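Local atomic coordinates of pirin-like protein (Geobacillus kaustophilus, PDB entry 2P17), a protein that is of unknown function but binds one iron ion per subunit and belongs to the pirin family of cupin-fold proteins. Residues A[20-25]-A[50-55]; A[38-43]-A[115-120]; A[55-60]-A[97-102]; A[61-66]-A[88-93]; A[75-80]-A[125-130]. One frame throughout, in Å; residues are numbered along the deposited sequence.

Contact 1 of 5, residues A[20-25]-A[50-55]; sequences PIHRSG and GTFDVH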
# COMPACT_ATOMS: atom_id res chain seq x y z
N PRO A 20 -2.71 -3.96 -25.60
CA PRO A 20 -4.15 -3.75 -25.70
C PRO A 20 -4.92 -4.19 -24.45
O PRO A 20 -6.08 -3.79 -24.26
CB PRO A 20 -4.55 -4.63 -26.89
CG PRO A 20 -3.29 -4.78 -27.68
CD PRO A 20 -2.20 -4.83 -26.67
N ILE A 21 -4.29 -5.00 -23.60
CA ILE A 21 -4.95 -5.51 -22.39
C ILE A 21 -4.30 -5.04 -21.08
O ILE A 21 -4.68 -5.50 -20.00
CB ILE A 21 -5.07 -7.07 -22.42
CG1 ILE A 21 -3.70 -7.75 -22.51
CG2 ILE A 21 -6.00 -7.51 -23.56
CD1 ILE A 21 -3.74 -9.26 -22.30
N HIS A 22 -3.34 -4.12 -21.18
CA HIS A 22 -2.55 -3.74 -20.00
C HIS A 22 -2.01 -2.32 -20.07
O HIS A 22 -1.28 -1.96 -20.99
CB HIS A 22 -1.40 -4.74 -19.82
CG HIS A 22 -0.57 -4.53 -18.59
ND1 HIS A 22 0.75 -4.90 -18.52
CD2 HIS A 22 -0.88 -4.01 -17.38
CE1 HIS A 22 1.23 -4.62 -17.32
NE2 HIS A 22 0.26 -4.06 -16.61
N ARG A 23 -2.41 -1.52 -19.08
CA ARG A 23 -1.84 -0.19 -18.86
C ARG A 23 -1.20 -0.19 -17.48
O ARG A 23 -1.67 -0.88 -16.57
CB ARG A 23 -2.93 0.89 -18.92
CG ARG A 23 -3.61 1.01 -20.27
CD ARG A 23 -4.53 2.22 -20.33
NE ARG A 23 -3.77 3.46 -20.50
CZ ARG A 23 -3.70 4.45 -19.60
NH1 ARG A 23 -4.35 4.36 -18.45
NH2 ARG A 23 -2.98 5.53 -19.87
N SER A 24 -0.14 0.58 -17.30
CA SER A 24 0.53 0.60 -16.00
C SER A 24 1.15 1.94 -15.66
O SER A 24 1.42 2.75 -16.54
CB SER A 24 1.58 -0.51 -15.89
OG SER A 24 2.61 -0.31 -16.84
N GLY A 25 1.38 2.14 -14.36
CA GLY A 25 2.04 3.38 -13.90
C GLY A 25 2.95 3.10 -12.73
O GLY A 25 2.60 2.29 -11.87
N GLY A 50 -5.34 -12.86 -18.93
CA GLY A 50 -4.26 -13.31 -19.81
C GLY A 50 -3.03 -12.42 -19.85
O GLY A 50 -2.06 -12.74 -20.54
N THR A 51 -3.08 -11.30 -19.13
CA THR A 51 -1.98 -10.33 -19.14
C THR A 51 -0.67 -10.92 -18.61
O THR A 51 0.37 -10.83 -19.28
CB THR A 51 -2.34 -9.07 -18.32
OG1 THR A 51 -3.43 -8.38 -18.94
CG2 THR A 51 -1.15 -8.13 -18.24
N PHE A 52 -0.73 -11.51 -17.42
CA PHE A 52 0.47 -12.00 -16.75
C PHE A 52 0.65 -13.50 -16.87
O PHE A 52 -0.31 -14.26 -17.02
CB PHE A 52 0.47 -11.58 -15.29
CG PHE A 52 0.52 -10.10 -15.09
CD1 PHE A 52 1.66 -9.38 -15.45
CD2 PHE A 52 -0.56 -9.41 -14.54
CE1 PHE A 52 1.71 -8.00 -15.28
CE2 PHE A 52 -0.51 -8.04 -14.37
CZ PHE A 52 0.62 -7.33 -14.73
N ASP A 53 1.91 -13.91 -16.81
CA ASP A 53 2.28 -15.32 -16.74
C ASP A 53 2.69 -15.65 -15.32
O ASP A 53 2.86 -14.76 -14.48
CB ASP A 53 3.43 -15.60 -17.71
CG ASP A 53 3.03 -15.42 -19.16
OD1 ASP A 53 1.90 -15.82 -19.53
OD2 ASP A 53 3.84 -14.88 -19.94
N VAL A 54 2.85 -16.94 -15.04
CA VAL A 54 3.31 -17.38 -13.74
C VAL A 54 4.78 -17.01 -13.59
O VAL A 54 5.59 -17.22 -14.51
CB VAL A 54 3.12 -18.91 -13.60
CG1 VAL A 54 3.81 -19.43 -12.35
CG2 VAL A 54 1.63 -19.26 -13.58
N HIS A 55 5.14 -16.42 -12.45
CA HIS A 55 6.50 -15.95 -12.21
C HIS A 55 6.93 -16.23 -10.78
O HIS A 55 6.13 -16.12 -9.87
CB HIS A 55 6.63 -14.44 -12.46
CG HIS A 55 6.45 -14.02 -13.89
ND1 HIS A 55 7.24 -14.52 -14.91
CD2 HIS A 55 5.60 -13.14 -14.46
CE1 HIS A 55 6.86 -13.96 -16.05
NE2 HIS A 55 5.88 -13.12 -15.80
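His22 reaches from strand 22-26 to the loop residues Thr51 and Phe52. Its CB and CG both lie against the methyl of Thr51, with CG 3.7 Å from Thr51 CG2. A first torsion of -176°, CG anti to the backbone N, turns one ring face to that methyl in a CH-pi contact, 27° off the ring normal. At the far end CE1 and NE2 meet Phe52, NE2 standing 3.8 Å from Phe52 CZ. The rings form an edge-to-face pair, planes at 72°, with the phenyl edge directed at the imidazole face. This joins strand 22-26 of the pirin cupin barrel to the loop leading into strand 55-57. A leucine in place of His22 would probably leave Asp45, which accepts the NE2 bond, without its mate and the Phe52 edge without an aromatic face. Threonine suits its place with both branches: CG2 lies over His22 and also over the centre of the Phe52 ring, while OG1 bonds to Glu48 O. Beside it, Ile21 CD1 slides past Thr51 OG1 at 3.5 Å.

Contact 2 of 5, residues A[38-43]-A[115-120]; sequences PFLLLM and WVNLPS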
# COMPACT_ATOMS: atom_id res chain seq x y z
N PRO A 38 11.25 0.41 3.85
CA PRO A 38 11.37 -0.97 3.40
C PRO A 38 10.68 -1.32 2.08
O PRO A 38 10.64 -2.50 1.70
CB PRO A 38 10.69 -1.75 4.53
CG PRO A 38 9.54 -0.82 4.96
CD PRO A 38 10.10 0.59 4.77
N PHE A 39 10.12 -0.33 1.38
CA PHE A 39 9.40 -0.61 0.14
C PHE A 39 10.35 -0.63 -1.05
O PHE A 39 11.33 0.11 -1.07
CB PHE A 39 8.27 0.40 -0.05
CG PHE A 39 7.39 0.49 1.16
CD1 PHE A 39 6.66 -0.61 1.58
CD2 PHE A 39 7.34 1.65 1.91
CE1 PHE A 39 5.86 -0.56 2.72
CE2 PHE A 39 6.53 1.71 3.05
CZ PHE A 39 5.79 0.60 3.45
N LEU A 40 10.07 -1.51 -2.01
CA LEU A 40 10.96 -1.66 -3.16
C LEU A 40 10.36 -1.09 -4.43
O LEU A 40 11.09 -0.65 -5.32
CB LEU A 40 11.34 -3.13 -3.35
CG LEU A 40 12.16 -3.75 -2.23
CD1 LEU A 40 12.15 -5.26 -2.36
CD2 LEU A 40 13.60 -3.20 -2.21
N LEU A 41 9.04 -1.11 -4.51
CA LEU A 41 8.32 -0.53 -5.64
C LEU A 41 6.83 -0.54 -5.36
O LEU A 41 6.34 -1.26 -4.48
CB LEU A 41 8.65 -1.24 -6.96
CG LEU A 41 8.24 -2.69 -7.18
CD1 LEU A 41 6.78 -2.82 -7.59
CD2 LEU A 41 9.13 -3.32 -8.27
N LEU A 42 6.11 0.30 -6.10
CA LEU A 42 4.65 0.28 -6.07
C LEU A 42 4.20 0.57 -7.49
O LEU A 42 4.54 1.61 -8.05
CB LEU A 42 4.09 1.35 -5.12
CG LEU A 42 2.56 1.45 -5.08
CD1 LEU A 42 1.87 0.15 -4.66
CD2 LEU A 42 2.15 2.58 -4.15
N MSE A 43 3.45 -0.38 -8.05
CA MSE A 43 3.01 -0.31 -9.44
C MSE A 43 1.49 -0.30 -9.51
O MSE A 43 0.82 -1.07 -8.81
CB MSE A 43 3.54 -1.52 -10.18
CG MSE A 43 3.21 -1.55 -11.65
SE MSE A 43 4.34 -2.85 -12.52
CE MSE A 43 6.06 -2.05 -12.10
N TRP A 115 5.82 -3.90 -3.32
CA TRP A 115 6.84 -4.86 -2.88
C TRP A 115 7.46 -4.36 -1.60
O TRP A 115 7.83 -3.19 -1.49
CB TRP A 115 7.94 -5.02 -3.91
CG TRP A 115 7.56 -5.76 -5.16
CD1 TRP A 115 6.30 -6.10 -5.57
CD2 TRP A 115 8.46 -6.20 -6.18
NE1 TRP A 115 6.36 -6.76 -6.78
CE2 TRP A 115 7.67 -6.83 -7.17
CE3 TRP A 115 9.85 -6.15 -6.34
CZ2 TRP A 115 8.25 -7.40 -8.33
CZ3 TRP A 115 10.42 -6.71 -7.49
CH2 TRP A 115 9.61 -7.33 -8.46
N VAL A 116 7.59 -5.28 -0.65
CA VAL A 116 8.22 -4.98 0.63
C VAL A 116 9.46 -5.85 0.75
O VAL A 116 9.40 -7.05 0.50
CB VAL A 116 7.28 -5.28 1.81
CG1 VAL A 116 7.88 -4.78 3.12
CG2 VAL A 116 5.90 -4.66 1.60
N ASN A 117 10.59 -5.26 1.12
CA ASN A 117 11.80 -6.05 1.29
C ASN A 117 11.71 -6.92 2.53
O ASN A 117 11.06 -6.56 3.51
CB ASN A 117 13.01 -5.12 1.41
CG ASN A 117 14.31 -5.82 1.10
OD1 ASN A 117 14.33 -6.92 0.55
ND2 ASN A 117 15.43 -5.16 1.43
N LEU A 118 12.34 -8.09 2.47
CA LEU A 118 12.57 -8.90 3.67
C LEU A 118 14.01 -8.69 4.13
O LEU A 118 14.93 -8.70 3.31
CB LEU A 118 12.35 -10.39 3.40
CG LEU A 118 10.90 -10.87 3.17
CD1 LEU A 118 10.86 -12.31 2.68
CD2 LEU A 118 10.10 -10.75 4.44
N PRO A 119 14.20 -8.51 5.46
CA PRO A 119 15.57 -8.44 5.99
C PRO A 119 16.27 -9.78 5.78
O PRO A 119 15.61 -10.82 5.63
CB PRO A 119 15.36 -8.21 7.49
CG PRO A 119 13.95 -7.74 7.63
CD PRO A 119 13.19 -8.36 6.51
N SER A 120 17.60 -9.74 5.77
CA SER A 120 18.40 -10.95 5.56
C SER A 120 17.94 -12.10 6.47
O SER A 120 17.86 -13.25 6.03
CB SER A 120 19.87 -10.63 5.82
OG SER A 120 20.68 -11.78 5.64
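Two neighbouring antiparallel strands of the N-terminal cupin domain, 39-47 and 109-117, pair here through Leu40, Leu41 and Trp115. Asn117 N bonds to Pro38 O at 2.8 Å, nearly straight at 176°. Leu40 N and Leu41 O then both bond to the backbone of Trp115, an irregularity that leaves the buried Leu41 N without a partner. The principal side-chain contact is Leu41 against the indole. With chi1 at 65°, Leu41 CG stands between its own N and carbonyl carbon, and CD2 settles over the six-membered ring of Trp115, 3.6 Å from its centroid and 15° off the normal. A branched aliphatic residue suits this place because both methyls spread over the broad, flat indole. Leu40 CB lies 3.9 Å from Trp115 CB, and on the other side of the strands Phe39 CD1 meets Val116 CG2. An alanine at Trp115 is likely to deprive Leu41 of its aromatic partner and His57, an iron ligand, of a neighbouring ring. The arrangement is antiparallel cupin strand pairing that places Trp115 beside the metal site.

Contact 3 of 5, residues A[55-60]-A[97-102]; sequences HPHRGI and VVHKED. With FE (Fe (III) ion), chain B.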
# COMPACT_ATOMS: atom_id res chain seq x y z
N HIS A 55 5.14 -16.42 -12.45
CA HIS A 55 6.50 -15.95 -12.21
C HIS A 55 6.93 -16.23 -10.78
O HIS A 55 6.13 -16.12 -9.87
CB HIS A 55 6.63 -14.44 -12.46
CG HIS A 55 6.45 -14.02 -13.89
ND1 HIS A 55 7.24 -14.52 -14.91
CD2 HIS A 55 5.60 -13.14 -14.46
CE1 HIS A 55 6.86 -13.96 -16.05
NE2 HIS A 55 5.88 -13.12 -15.80
N PRO A 56 8.20 -16.60 -10.58
CA PRO A 56 8.75 -16.73 -9.23
C PRO A 56 9.08 -15.39 -8.57
O PRO A 56 9.37 -14.40 -9.25
CB PRO A 56 10.03 -17.54 -9.46
CG PRO A 56 10.44 -17.18 -10.85
CD PRO A 56 9.18 -17.00 -11.62
N HIS A 57 9.00 -15.37 -7.24
CA HIS A 57 9.58 -14.32 -6.42
C HIS A 57 10.27 -14.96 -5.22
O HIS A 57 9.89 -16.04 -4.78
CB HIS A 57 8.51 -13.34 -5.91
CG HIS A 57 7.95 -12.44 -6.96
ND1 HIS A 57 8.71 -11.50 -7.63
CD2 HIS A 57 6.69 -12.32 -7.44
CE1 HIS A 57 7.94 -10.85 -8.48
NE2 HIS A 57 6.71 -11.33 -8.39
N ARG A 58 11.29 -14.29 -4.71
CA ARG A 58 11.95 -14.71 -3.48
C ARG A 58 12.51 -13.51 -2.73
O ARG A 58 12.85 -12.50 -3.33
CB ARG A 58 13.04 -15.77 -3.74
CG ARG A 58 14.24 -15.34 -4.57
CD ARG A 58 15.13 -16.55 -4.87
NE ARG A 58 16.36 -16.16 -5.57
NH1 ARG A 58 17.59 -18.26 -3.44
N GLY A 59 12.54 -13.63 -1.40
CA GLY A 59 13.21 -12.63 -0.57
C GLY A 59 12.46 -11.32 -0.39
O GLY A 59 13.04 -10.34 0.09
N ILE A 60 11.18 -11.32 -0.77
CA ILE A 60 10.33 -10.12 -0.70
C ILE A 60 8.93 -10.53 -0.27
O ILE A 60 8.62 -11.73 -0.17
CB ILE A 60 10.25 -9.36 -2.06
CG1 ILE A 60 9.50 -10.17 -3.13
CG2 ILE A 60 11.64 -8.92 -2.52
CD1 ILE A 60 9.17 -9.34 -4.39
N VAL A 97 8.41 -18.68 -4.12
CA VAL A 97 7.07 -19.08 -4.50
C VAL A 97 6.84 -18.60 -5.93
O VAL A 97 7.51 -17.67 -6.37
CB VAL A 97 6.01 -18.45 -3.53
CG1 VAL A 97 5.82 -16.95 -3.78
CG2 VAL A 97 4.70 -19.20 -3.57
N VAL A 98 5.94 -19.26 -6.67
CA VAL A 98 5.46 -18.66 -7.92
C VAL A 98 4.05 -18.17 -7.72
O VAL A 98 3.30 -18.68 -6.88
CB VAL A 98 5.52 -19.60 -9.17
CG1 VAL A 98 6.98 -19.98 -9.50
CG2 VAL A 98 4.67 -20.83 -8.99
N HIS A 99 3.68 -17.15 -8.49
CA HIS A 99 2.33 -16.62 -8.43
C HIS A 99 1.84 -16.14 -9.78
O HIS A 99 2.63 -15.94 -10.71
CB HIS A 99 2.28 -15.47 -7.41
CG HIS A 99 2.69 -14.15 -7.97
ND1 HIS A 99 1.83 -13.08 -8.07
CD2 HIS A 99 3.88 -13.73 -8.48
CE1 HIS A 99 2.47 -12.05 -8.61
NE2 HIS A 99 3.71 -12.43 -8.87
N LYS A 100 0.54 -15.93 -9.89
CA LYS A 100 -0.05 -15.26 -11.05
C LYS A 100 -1.32 -14.55 -10.59
O LYS A 100 -2.12 -15.13 -9.85
CB LYS A 100 -0.39 -16.25 -12.16
CG LYS A 100 -1.07 -15.61 -13.36
CD LYS A 100 -1.24 -16.61 -14.50
CE LYS A 100 -2.33 -16.15 -15.45
NZ LYS A 100 -2.12 -16.61 -16.85
N GLU A 101 -1.49 -13.31 -11.03
CA GLU A 101 -2.70 -12.54 -10.74
C GLU A 101 -3.43 -12.38 -12.07
O GLU A 101 -2.86 -11.84 -13.02
CB GLU A 101 -2.35 -11.16 -10.14
CG GLU A 101 -1.30 -11.21 -9.02
CD GLU A 101 -1.71 -12.09 -7.84
OE1 GLU A 101 -2.92 -12.24 -7.58
OE2 GLU A 101 -0.81 -12.62 -7.16
N ASP A 102 -4.65 -12.90 -12.13
CA ASP A 102 -5.39 -12.94 -13.39
C ASP A 102 -6.83 -12.47 -13.18
O ASP A 102 -7.53 -13.01 -12.33
CB ASP A 102 -5.37 -14.37 -13.95
CG ASP A 102 -5.51 -14.42 -15.46
OD1 ASP A 102 -5.23 -13.40 -16.13
OD2 ASP A 102 -5.88 -15.49 -15.99
FE FE B . 4.85 -11.03 -9.54
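His55 to His57 pairs antiparallel with Val97 to His99 through four backbone hydrogen bonds, the short segments crossing at 130°. This ladder is the iron-binding edge of the pirin cupin, because His57 and His99 project from the same face. The metal is held by His57 NE2 at 2.2 Å and His99 NE2 at 1.9 Å, which brings the two nitrogens within 3.2 Å of each other as fellow ligands. Their rings meet rim to rim with planes at 38°, neither lying over the other. Chi1 of 84° swings the His99 imidazole across to the ion. His55 and Glu101 are also predicted iron ligands, although neither has a bond to the ion here. On the opposite face Pro56 CB packs on Val98 CG1 at 3.9 Å. Histidine suits position 99 because NE2 can bind iron while ND1 donates to Glu101, a second-shell acceptor also bonded by His73 and Gln89. His99 ND1 meets Glu101 OE2 at 2.8 Å, the acceptor almost in the imidazole plane.

Contact 4 of 5, residues A[61-66]-A[88-93]; sequences ETVTYV and VQWMTA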
# COMPACT_ATOMS: atom_id res chain seq x y z
N GLU A 61 8.10 -9.53 0.03
CA GLU A 61 6.65 -9.70 0.10
C GLU A 61 5.99 -8.83 -0.96
O GLU A 61 6.51 -7.78 -1.32
CB GLU A 61 6.11 -9.30 1.47
CG GLU A 61 6.82 -9.96 2.64
CD GLU A 61 6.09 -9.67 3.93
OE1 GLU A 61 6.17 -8.50 4.41
OE2 GLU A 61 5.42 -10.57 4.46
N THR A 62 4.85 -9.28 -1.46
CA THR A 62 4.04 -8.43 -2.34
C THR A 62 2.68 -8.20 -1.70
O THR A 62 2.13 -9.10 -1.05
CB THR A 62 3.85 -9.01 -3.73
OG1 THR A 62 3.09 -10.22 -3.65
CG2 THR A 62 5.20 -9.30 -4.39
N VAL A 63 2.16 -6.99 -1.86
CA VAL A 63 0.88 -6.63 -1.27
C VAL A 63 0.03 -6.00 -2.34
O VAL A 63 0.42 -4.97 -2.90
CB VAL A 63 1.06 -5.64 -0.11
CG1 VAL A 63 -0.29 -5.35 0.53
CG2 VAL A 63 2.01 -6.21 0.96
N THR A 64 -1.11 -6.63 -2.64
CA THR A 64 -2.00 -6.15 -3.70
C THR A 64 -3.24 -5.53 -3.10
O THR A 64 -3.84 -6.10 -2.20
CB THR A 64 -2.47 -7.32 -4.59
OG1 THR A 64 -1.37 -8.17 -4.92
CG2 THR A 64 -3.11 -6.80 -5.88
N TYR A 65 -3.59 -4.33 -3.58
CA TYR A 65 -4.88 -3.72 -3.28
C TYR A 65 -5.67 -3.65 -4.58
O TYR A 65 -5.18 -3.12 -5.58
CB TYR A 65 -4.71 -2.32 -2.66
CG TYR A 65 -6.03 -1.58 -2.48
CD1 TYR A 65 -6.73 -1.64 -1.28
CD2 TYR A 65 -6.58 -0.84 -3.52
CE1 TYR A 65 -7.95 -0.98 -1.11
CE2 TYR A 65 -7.80 -0.17 -3.37
CZ TYR A 65 -8.48 -0.25 -2.17
OH TYR A 65 -9.69 0.41 -2.04
N VAL A 66 -6.88 -4.20 -4.58
CA VAL A 66 -7.73 -4.15 -5.77
C VAL A 66 -8.63 -2.92 -5.70
O VAL A 66 -9.46 -2.80 -4.80
CB VAL A 66 -8.56 -5.46 -5.94
CG1 VAL A 66 -9.53 -5.33 -7.09
CG2 VAL A 66 -7.63 -6.64 -6.16
N VAL A 88 -7.49 -6.80 -0.15
CA VAL A 88 -6.02 -6.83 -0.17
C VAL A 88 -5.53 -8.26 -0.01
O VAL A 88 -6.21 -9.10 0.58
CB VAL A 88 -5.46 -5.89 0.96
CG1 VAL A 88 -3.96 -6.10 1.21
CG2 VAL A 88 -5.74 -4.42 0.62
N GLN A 89 -4.38 -8.57 -0.60
CA GLN A 89 -3.68 -9.80 -0.28
C GLN A 89 -2.23 -9.51 0.06
O GLN A 89 -1.63 -8.57 -0.49
CB GLN A 89 -3.79 -10.84 -1.40
CG GLN A 89 -3.14 -10.38 -2.70
CD GLN A 89 -3.49 -11.24 -3.92
OE1 GLN A 89 -4.19 -12.25 -3.82
NE2 GLN A 89 -3.01 -10.82 -5.08
N TRP A 90 -1.67 -10.32 0.94
CA TRP A 90 -0.31 -10.14 1.44
C TRP A 90 0.42 -11.45 1.18
O TRP A 90 0.11 -12.47 1.80
CB TRP A 90 -0.37 -9.85 2.94
CG TRP A 90 0.81 -9.11 3.48
CD1 TRP A 90 2.08 -9.61 3.72
CD2 TRP A 90 0.84 -7.74 3.87
NE1 TRP A 90 2.88 -8.61 4.24
CE2 TRP A 90 2.14 -7.45 4.34
CE3 TRP A 90 -0.12 -6.70 3.87
CZ2 TRP A 90 2.52 -6.18 4.79
CZ3 TRP A 90 0.24 -5.44 4.32
CH2 TRP A 90 1.56 -5.19 4.77
N MSE A 91 1.38 -11.44 0.26
CA MSE A 91 2.07 -12.66 -0.08
C MSE A 91 3.52 -12.55 0.32
O MSE A 91 4.25 -11.70 -0.17
CB MSE A 91 1.95 -12.96 -1.57
CG MSE A 91 2.50 -14.34 -1.91
SE MSE A 91 2.64 -14.71 -3.81
CE MSE A 91 1.35 -13.44 -4.50
N THR A 92 3.94 -13.41 1.25
CA THR A 92 5.34 -13.50 1.65
C THR A 92 6.01 -14.53 0.75
O THR A 92 5.68 -15.71 0.82
CB THR A 92 5.46 -13.92 3.12
OG1 THR A 92 4.66 -13.03 3.92
CG2 THR A 92 6.92 -13.88 3.59
N ALA A 93 6.95 -14.08 -0.08
CA ALA A 93 7.62 -15.02 -0.99
C ALA A 93 8.71 -15.83 -0.28
O ALA A 93 8.85 -17.02 -0.54
CB ALA A 93 8.20 -14.30 -2.19
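Chi1 of -156° at Trp90 and of -177° at Val63 bring the indole and the CG2 methyl together on one face of an antiparallel strand pair in the cupin barrel. Backbone bonds run both ways between Thr62 and Met91 and between Thr64 and Gln89. Val63 CG2 rests over the six-membered ring of Trp90, 3.5 Å from its centroid, a CH-pi contact. Val63 CG1 turns to Val88 CG1 at 3.8 Å, and Val88 CG2 in turn meets the edge of Tyr65, so beta-branched valines fill this buried side closely. On the same face Glu61, extended beyond CG, brings its buried carboxylate to two donors. Thr92 OG1 gives a short bond of 2.6 Å to the anti lone pair of Glu61 OE2, and Trp90 NE1 a weak one to OE1. The other face carries Thr62, selenomethionine Met91, Thr64 and Gln89 and looks toward the iron site. There the Gln89 amide also reaches Glu101 and Tyr129, and Thr64 OG1 also bonds to Gln113. Gln89 NE2 donates to Thr64 OG1 over 3.1 Å at 172°, the hydroxyl lying in the amide plane.

Contact 5 of 5, residues A[75-80]-A[125-130]; sequences DSKAGH and TEPRYQ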
# COMPACT_ATOMS: atom_id res chain seq x y z
N ASP A 75 -0.96 -18.90 -6.04
CA ASP A 75 0.44 -19.12 -5.69
C ASP A 75 0.71 -20.59 -5.37
O ASP A 75 -0.20 -21.36 -5.05
CB ASP A 75 0.89 -18.18 -4.55
CG ASP A 75 0.29 -18.55 -3.22
OD1 ASP A 75 0.75 -19.54 -2.61
OD2 ASP A 75 -0.65 -17.84 -2.78
N SER A 76 1.98 -20.98 -5.48
CA SER A 76 2.38 -22.38 -5.36
C SER A 76 2.49 -22.90 -3.94
O SER A 76 2.81 -24.07 -3.74
CB SER A 76 3.68 -22.62 -6.12
OG SER A 76 4.73 -21.81 -5.61
N LYS A 77 2.20 -22.04 -2.96
CA LYS A 77 2.09 -22.48 -1.58
C LYS A 77 0.64 -22.78 -1.22
O LYS A 77 0.33 -23.90 -0.79
CB LYS A 77 2.70 -21.43 -0.62
CG LYS A 77 2.64 -21.81 0.87
CD LYS A 77 3.53 -23.01 1.16
CE LYS A 77 3.70 -23.24 2.66
NZ LYS A 77 2.49 -23.82 3.29
N ALA A 78 -0.23 -21.80 -1.41
CA ALA A 78 -1.62 -21.87 -0.94
C ALA A 78 -2.65 -22.18 -2.03
O ALA A 78 -3.80 -22.52 -1.72
CB ALA A 78 -1.99 -20.59 -0.20
N GLY A 79 -2.26 -22.06 -3.30
CA GLY A 79 -3.18 -22.35 -4.40
C GLY A 79 -4.02 -21.15 -4.80
O GLY A 79 -3.50 -20.04 -4.91
N HIS A 80 -5.31 -21.37 -5.01
CA HIS A 80 -6.20 -20.34 -5.56
C HIS A 80 -6.99 -19.56 -4.54
O HIS A 80 -7.50 -20.12 -3.56
CB HIS A 80 -7.18 -20.95 -6.56
CG HIS A 80 -6.64 -21.06 -7.94
ND1 HIS A 80 -6.67 -20.02 -8.84
CD2 HIS A 80 -6.05 -22.10 -8.59
CE1 HIS A 80 -6.11 -20.40 -9.97
NE2 HIS A 80 -5.74 -21.66 -9.85
N THR A 125 12.47 -17.35 4.83
CA THR A 125 11.29 -17.77 5.57
C THR A 125 10.34 -18.55 4.65
O THR A 125 10.42 -18.44 3.42
CB THR A 125 10.58 -16.56 6.26
OG1 THR A 125 9.65 -17.01 7.25
CG2 THR A 125 9.85 -15.70 5.25
N GLU A 126 9.48 -19.38 5.25
CA GLU A 126 8.50 -20.13 4.47
C GLU A 126 7.56 -19.17 3.76
O GLU A 126 7.18 -18.15 4.34
CB GLU A 126 7.68 -21.06 5.37
CG GLU A 126 8.45 -22.25 5.95
CD GLU A 126 8.76 -23.33 4.94
OE1 GLU A 126 8.01 -23.47 3.94
OE2 GLU A 126 9.75 -24.06 5.14
N PRO A 127 7.19 -19.48 2.50
CA PRO A 127 6.16 -18.64 1.86
C PRO A 127 4.83 -18.73 2.60
O PRO A 127 4.51 -19.76 3.21
CB PRO A 127 6.03 -19.22 0.44
CG PRO A 127 6.71 -20.55 0.48
CD PRO A 127 7.67 -20.56 1.62
N ARG A 128 4.07 -17.64 2.55
CA ARG A 128 2.80 -17.54 3.28
C ARG A 128 1.90 -16.60 2.49
O ARG A 128 2.38 -15.63 1.88
CB ARG A 128 3.07 -17.04 4.71
CG ARG A 128 1.89 -16.52 5.53
CD ARG A 128 2.38 -16.11 6.93
NE ARG A 128 3.18 -14.87 6.99
CZ ARG A 128 3.88 -14.51 8.07
NH1 ARG A 128 3.90 -15.31 9.13
NH2 ARG A 128 4.58 -13.39 8.10
N TYR A 129 0.60 -16.87 2.52
CA TYR A 129 -0.39 -16.06 1.84
C TYR A 129 -1.47 -15.67 2.83
O TYR A 129 -1.97 -16.50 3.59
CB TYR A 129 -1.00 -16.83 0.66
CG TYR A 129 -2.08 -16.06 -0.06
CD1 TYR A 129 -1.76 -15.03 -0.94
CD2 TYR A 129 -3.43 -16.36 0.15
CE1 TYR A 129 -2.75 -14.32 -1.59
CE2 TYR A 129 -4.44 -15.65 -0.50
CZ TYR A 129 -4.08 -14.63 -1.37
OH TYR A 129 -5.06 -13.93 -2.03
N GLN A 130 -1.82 -14.38 2.83
CA GLN A 130 -2.93 -13.87 3.63
C GLN A 130 -3.91 -13.15 2.73
O GLN A 130 -3.54 -12.23 1.99
CB GLN A 130 -2.42 -12.90 4.70
CG GLN A 130 -1.34 -13.46 5.58
CD GLN A 130 -0.84 -12.42 6.54
OE1 GLN A 130 -1.53 -12.07 7.51
NE2 GLN A 130 0.37 -11.92 6.31
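The turn between strands 71-75 and 79-83 and the start of strand 128-132 run close without sharing a backbone bond, Ala78 CA and Tyr129 CA being 6.6 Å apart. Backbone bonds in both directions between Asp75 and Gly79 close the turn; the backbone angles of Gly79 would press a CB against the preceding carbonyl O, so glycine is required. Asp75 OD1 accepts from Lys77 N, making an Asx turn, and Ala78 N is 2.7 Å from Asp75 OD1. The carboxylate's other oxygen, Asp75 OD2, lies 3.5 Å from Tyr129 CD1, obliquely to the ring. Ala78 CB, small enough to approach closely, is 4.0 Å from Tyr129 CB. Lys77, bent at chi2 and chi4, crosses Pro127 at about a right angle, its CE 3.6 Å from Pro127 O. Direct touches are thus van der Waals, and polar groups find partners elsewhere: Asp75 OD2 with His73, whose ring stacks on Tyr129, and Tyr129 OH with Ser81 and Gln89. The turn is therefore held by its own backbone bonds and Asp75, and the tyrosine joins the hydrogen-bond network leading to Glu101.

Contact 1 closes before contact 3 opens, the two sharing His55, and its segments alternate with those of contact 2. Contact 4 is nested within contact 3, and contact 3 within contact 2, while contact 5 crosses contacts 2, 3 and 4. Strands 22-26, 39-47, 109-117, 60-66, 88-92 and 128-132 lie next to one another in that order and thereby link contacts 1, 2, 4 and 5. Strands 55-57, 97-103, 71-75 and 79-83 form a separate sheet facing them, so contact 5 joins the two sheets. Contacts 3 and 4 have centres about 10 Å apart, contacts 3 and 5 about 9 Å, and contacts 1 and 2 about 21 Å. The iron site thus lies between the two sheets of the N-terminal cupin domain.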